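Local structure of fluoride-specific ion channel FluC (Bordetella pertussis, 5NKQ) at residues L113-T116 against G117-L120; G51-V54 against A55-A58. The protein forms a fluoride-specific, double-barrelled channel of the inner membrane that lowers the fluoride concentration in the cell and excludes chloride. All blocks are in the same frame, centred on the assembly; numbering follows the deposited sequence.

Interaction 1: L113-T116 against G117-L120; sequences LAMT and GLGL
Gly117 begins the second turn by giving its N-H to Leu113 O, the first of four backbone bonds that join each residue to the one four places earlier. Without a side chain, it adds no bulk to its side of the helix. Leu118 follows, its N 2.8 Å from Ala114 O, and here side chains meet as well. With CG anti to the carbonyl carbon and beside the backbone N (chi1 -75°), the side chain folds back along the helix, so that CG lies 3.3 Å from Ala114 O and CD1 reaches Met115 SD at 4.0 Å. The methionine chain bends at both chi2 and chi3, and its thioether crosses the leucine at a slant; this apolar pair also meets Tyr48 of helix 37-59. Gly119, buried, bonds through N to Met115 O at 2.8 Å and faces Gly51 of helix 37-59, the missing side chains letting the two backbones come close. Leu120 closes the series: its N bonds Thr116 O at 3.0 Å, while CG passes 3.4 Å from the same oxygen. Thr116 suits its buried place because its hydroxyl, set beside its own backbone N (chi1 -59°), bonds Ser86 OG of the second subunit. The carbonyls of Ser112 and Gly47 also lie within hydrogen-bonding distance of OG1 and must share or alternate for its one proton. Regular i to i+4 bonding, with apolar side chains outside and one buried threonine whose hydroxyl bonds within its own helix, to helix 37-59 and to the second subunit, marks a Fluc transmembrane helix one turn beyond fluoride-binding Ser112.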
ATOM      1  N   LEU A 113      -5.734  -8.033   5.380  1.00 34.93           N
ATOM      2  CA  LEU A 113      -5.222  -8.969   6.376  1.00 35.79           C
ATOM      3  C   LEU A 113      -5.954 -10.303   6.307  1.00 35.72           C
ATOM      4  O   LEU A 113      -5.340 -11.365   6.465  1.00 38.00           O
ATOM      5  CB  LEU A 113      -5.342  -8.364   7.776  1.00 35.40           C
ATOM      6  CG  LEU A 113      -4.614  -7.040   8.018  1.00 33.82           C
ATOM      7  CD1 LEU A 113      -4.855  -6.547   9.436  1.00 33.66           C
ATOM      8  CD2 LEU A 113      -3.124  -7.185   7.744  1.00 32.01           C
ATOM      9  N   ALA A 114      -7.267 -10.270   6.067  1.00 34.70           N
ATOM     10  CA  ALA A 114      -8.032 -11.508   5.968  1.00 35.17           C
ATOM     11  C   ALA A 114      -7.654 -12.295   4.719  1.00 34.77           C
ATOM     12  O   ALA A 114      -7.546 -13.526   4.764  1.00 32.74           O
ATOM     13  CB  ALA A 114      -9.529 -11.205   5.984  1.00 32.32           C
ATOM     14  N   MET A 115      -7.457 -11.604   3.592  1.00 34.99           N
ATOM     15  CA  MET A 115      -7.021 -12.290   2.380  1.00 35.94           C
ATOM     16  C   MET A 115      -5.617 -12.858   2.534  1.00 39.48           C
ATOM     17  O   MET A 115      -5.318 -13.923   1.982  1.00 34.74           O
ATOM     18  CB  MET A 115      -7.083 -11.342   1.182  1.00 37.17           C
ATOM     19  CG  MET A 115      -8.484 -10.847   0.850  1.00 44.10           C
ATOM     20  SD  MET A 115      -9.631 -12.178   0.449  1.00 56.79           S
ATOM     21  CE  MET A 115      -8.981 -12.735  -1.123  1.00 55.77           C
ATOM     22  N   THR A 116      -4.746 -12.166   3.276  1.00 28.27           N
ATOM     23  CA  THR A 116      -3.417 -12.706   3.543  1.00 28.90           C
ATOM     24  C   THR A 116      -3.504 -13.979   4.375  1.00 32.36           C
ATOM     25  O   THR A 116      -2.798 -14.957   4.102  1.00 34.32           O
ATOM     26  CB  THR A 116      -2.553 -11.659   4.249  1.00 30.96           C
ATOM     27  OG1 THR A 116      -2.443 -10.491   3.426  1.00 31.01           O
ATOM     28  CG2 THR A 116      -1.157 -12.211   4.518  1.00 34.74           C
ATOM     29  N   GLY A 117      -4.369 -13.987   5.391  1.00 34.36           N
ATOM     30  CA  GLY A 117      -4.586 -15.206   6.153  1.00 33.59           C
ATOM     31  C   GLY A 117      -5.195 -16.313   5.314  1.00 35.54           C
ATOM     32  O   GLY A 117      -4.850 -17.486   5.471  1.00 39.13           O
ATOM     33  N   LEU A 118      -6.110 -15.954   4.408  1.00 37.92           N
ATOM     34  CA  LEU A 118      -6.671 -16.945   3.496  1.00 40.66           C
ATOM     35  C   LEU A 118      -5.611 -17.480   2.542  1.00 36.31           C
ATOM     36  O   LEU A 118      -5.614 -18.670   2.206  1.00 37.22           O
ATOM     37  CB  LEU A 118      -7.839 -16.342   2.715  1.00 43.80           C
ATOM     38  CG  LEU A 118      -9.155 -16.158   3.471  1.00 47.99           C
ATOM     39  CD1 LEU A 118     -10.196 -15.501   2.579  1.00 46.48           C
ATOM     40  CD2 LEU A 118      -9.659 -17.494   3.996  1.00 47.50           C
ATOM     41  N   GLY A 119      -4.699 -16.615   2.093  1.00 32.75           N
ATOM     42  CA  GLY A 119      -3.639 -17.070   1.209  1.00 33.59           C
ATOM     43  C   GLY A 119      -2.685 -18.030   1.891  1.00 34.83           C
ATOM     44  O   GLY A 119      -2.256 -19.022   1.293  1.00 37.14           O
ATOM     45  N   LEU A 120      -2.338 -17.752   3.150  1.00 34.91           N
ATOM     46  CA  LEU A 120      -1.496 -18.672   3.907  1.00 37.82           C
ATOM     47  C   LEU A 120      -2.201 -20.004   4.127  1.00 34.33           C
ATOM     48  O   LEU A 120      -1.595 -21.070   3.967  1.00 33.47           O
ATOM     49  CB  LEU A 120      -1.108 -18.046   5.247  1.00 39.20           C
ATOM     50  CG  LEU A 120      -0.221 -16.801   5.211  1.00 40.42           C
ATOM     51  CD1 LEU A 120      -0.223 -16.113   6.566  1.00 39.34           C
ATOM     52  CD2 LEU A 120       1.195 -17.168   4.802  1.00 38.08           C
TER

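Interaction 2: G51-V54 against A55-A58; sequences GVMV and ALIA
Val52 and Leu56 run alongside one another in the same direction, with Val52 CG1 3.8 Å from Leu56 CD1. Val52 presents this methyl because CG1 stands anti to the backbone N (chi1 171°), and Val123 of helix 98-126 packs on both residues. Close packing also surrounds Ile57, whose N bonds Met53 O at 2.8 Å, nearly in line with the carbonyl, while its CG1 lies 3.1 Å from that oxygen. The buried, beta-branched isoleucine thus covers the carbonyl of the preceding turn. Looser contacts flank this part: the bent methionine, which packs on Ala71, Val72 and Leu76 of helix 65-79, brings CE only to 4.3 Å from Ile57 CG1 and SD to 4.4 Å from Leu56 CD1. At the partly exposed Ala58, N stays 3.2 Å from Val54 O. The bond from Ala55 N to Gly51 O is also long, 3.3 Å, with the donor 39° out of the carbonyl plane. Ala55 is nevertheless buried, its small side chain fitting against Val123. Val54, Ile57 and Ala58 meet the chain of another protein. Every side chain here is apolar, consistent with a membrane-spanning helix, so the backbone bonds supply the polar pairing across the contact.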
ATOM      1  N   GLY A  51       0.038 -13.889   0.770  1.00 30.14           N
ATOM      2  CA  GLY A  51      -0.154 -15.025   1.654  1.00 32.89           C
ATOM      3  C   GLY A  51       0.142 -16.337   0.955  1.00 34.01           C
ATOM      4  O   GLY A  51       0.699 -17.261   1.555  1.00 30.84           O
ATOM      5  N   VAL A  52      -0.217 -16.430  -0.327  1.00 34.65           N
ATOM      6  CA  VAL A  52       0.140 -17.602  -1.122  1.00 33.61           C
ATOM      7  C   VAL A  52       1.652 -17.689  -1.282  1.00 35.82           C
ATOM      8  O   VAL A  52       2.253 -18.757  -1.116  1.00 39.05           O
ATOM      9  CB  VAL A  52      -0.569 -17.557  -2.488  1.00 28.34           C
ATOM     10  CG1 VAL A  52      -0.038 -18.654  -3.401  1.00 29.71           C
ATOM     11  CG2 VAL A  52      -2.077 -17.677  -2.312  1.00 28.55           C
ATOM     12  N   MET A  53       2.290 -16.560  -1.602  1.00 35.26           N
ATOM     13  CA  MET A  53       3.729 -16.569  -1.850  1.00 31.39           C
ATOM     14  C   MET A  53       4.516 -16.877  -0.583  1.00 29.10           C
ATOM     15  O   MET A  53       5.456 -17.678  -0.614  1.00 31.87           O
ATOM     16  CB  MET A  53       4.168 -15.234  -2.448  1.00 31.36           C
ATOM     17  CG  MET A  53       3.791 -15.055  -3.908  1.00 35.86           C
ATOM     18  SD  MET A  53       4.375 -16.414  -4.943  1.00 37.65           S
ATOM     19  CE  MET A  53       6.138 -16.354  -4.627  1.00 37.22           C
ATOM     20  N   VAL A  54       4.150 -16.252   0.539  1.00 27.71           N
ATOM     21  CA  VAL A  54       4.855 -16.503   1.795  1.00 31.32           C
ATOM     22  C   VAL A  54       4.789 -17.982   2.159  1.00 31.96           C
ATOM     23  O   VAL A  54       5.776 -18.568   2.621  1.00 35.87           O
ATOM     24  CB  VAL A  54       4.286 -15.613   2.916  1.00 29.33           C
ATOM     25  CG1 VAL A  54       4.710 -16.131   4.282  1.00 30.83           C
ATOM     26  CG2 VAL A  54       4.751 -14.178   2.735  1.00 28.53           C
ATOM     27  N   ALA A  55       3.635 -18.614   1.938  1.00 33.00           N
ATOM     28  CA  ALA A  55       3.508 -20.033   2.253  1.00 34.17           C
ATOM     29  C   ALA A  55       4.287 -20.893   1.264  1.00 33.27           C
ATOM     30  O   ALA A  55       4.864 -21.918   1.647  1.00 29.94           O
ATOM     31  CB  ALA A  55       2.034 -20.433   2.279  1.00 30.43           C
ATOM     32  N   LEU A  56       4.320 -20.492  -0.010  1.00 34.36           N
ATOM     33  CA  LEU A  56       5.073 -21.254  -1.003  1.00 34.71           C
ATOM     34  C   LEU A  56       6.575 -21.138  -0.772  1.00 34.07           C
ATOM     35  O   LEU A  56       7.310 -22.120  -0.927  1.00 33.29           O
ATOM     36  CB  LEU A  56       4.713 -20.787  -2.412  1.00 34.77           C
ATOM     37  CG  LEU A  56       3.366 -21.248  -2.971  1.00 36.62           C
ATOM     38  CD1 LEU A  56       3.120 -20.634  -4.339  1.00 34.88           C
ATOM     39  CD2 LEU A  56       3.316 -22.766  -3.048  1.00 36.11           C
ATOM     40  N   ILE A  57       7.049 -19.943  -0.408  1.00 31.42           N
ATOM     41  CA  ILE A  57       8.475 -19.748  -0.155  1.00 30.02           C
ATOM     42  C   ILE A  57       8.930 -20.601   1.023  1.00 32.49           C
ATOM     43  O   ILE A  57      10.015 -21.195   0.996  1.00 37.61           O
ATOM     44  CB  ILE A  57       8.773 -18.254   0.075  1.00 32.69           C
ATOM     45  CG1 ILE A  57       8.517 -17.455  -1.204  1.00 32.41           C
ATOM     46  CG2 ILE A  57      10.205 -18.055   0.550  1.00 29.13           C
ATOM     47  CD1 ILE A  57       8.413 -15.967  -0.976  1.00 32.61           C
ATOM     48  N   ALA A  58       8.104 -20.683   2.069  1.00 33.51           N
ATOM     49  CA  ALA A  58       8.464 -21.482   3.236  1.00 33.73           C
ATOM     50  C   ALA A  58       8.556 -22.964   2.897  1.00 38.61           C
ATOM     51  O   ALA A  58       9.343 -23.693   3.513  1.00 43.31           O
ATOM     52  CB  ALA A  58       7.452 -21.256   4.359  1.00 30.55           C
TER

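In the fold
Interactions 1 and 2 are two-turn pieces of two neighbouring membrane helices, 98-126 and 37-59, with centres 11 Å apart. They meet directly where Leu120 CD2 lies 3.7 Å from Val54 CG1 and 3.3 Å from Gly51 O, and where Gly51 CA and Gly119 CA are 4.1 Å apart, so the backbones approach there. Both are partly buried, but only interaction 1 includes exposed residues, Ala114 and Leu118. Their chemistry differs with place: 113-120 carries a buried threonine and packs against the second subunit, close to fluoride-binding Ser112, whereas the side chains of 51-58 are wholly apolar, touching helices 98-126 and 65-79 and the chain of another protein.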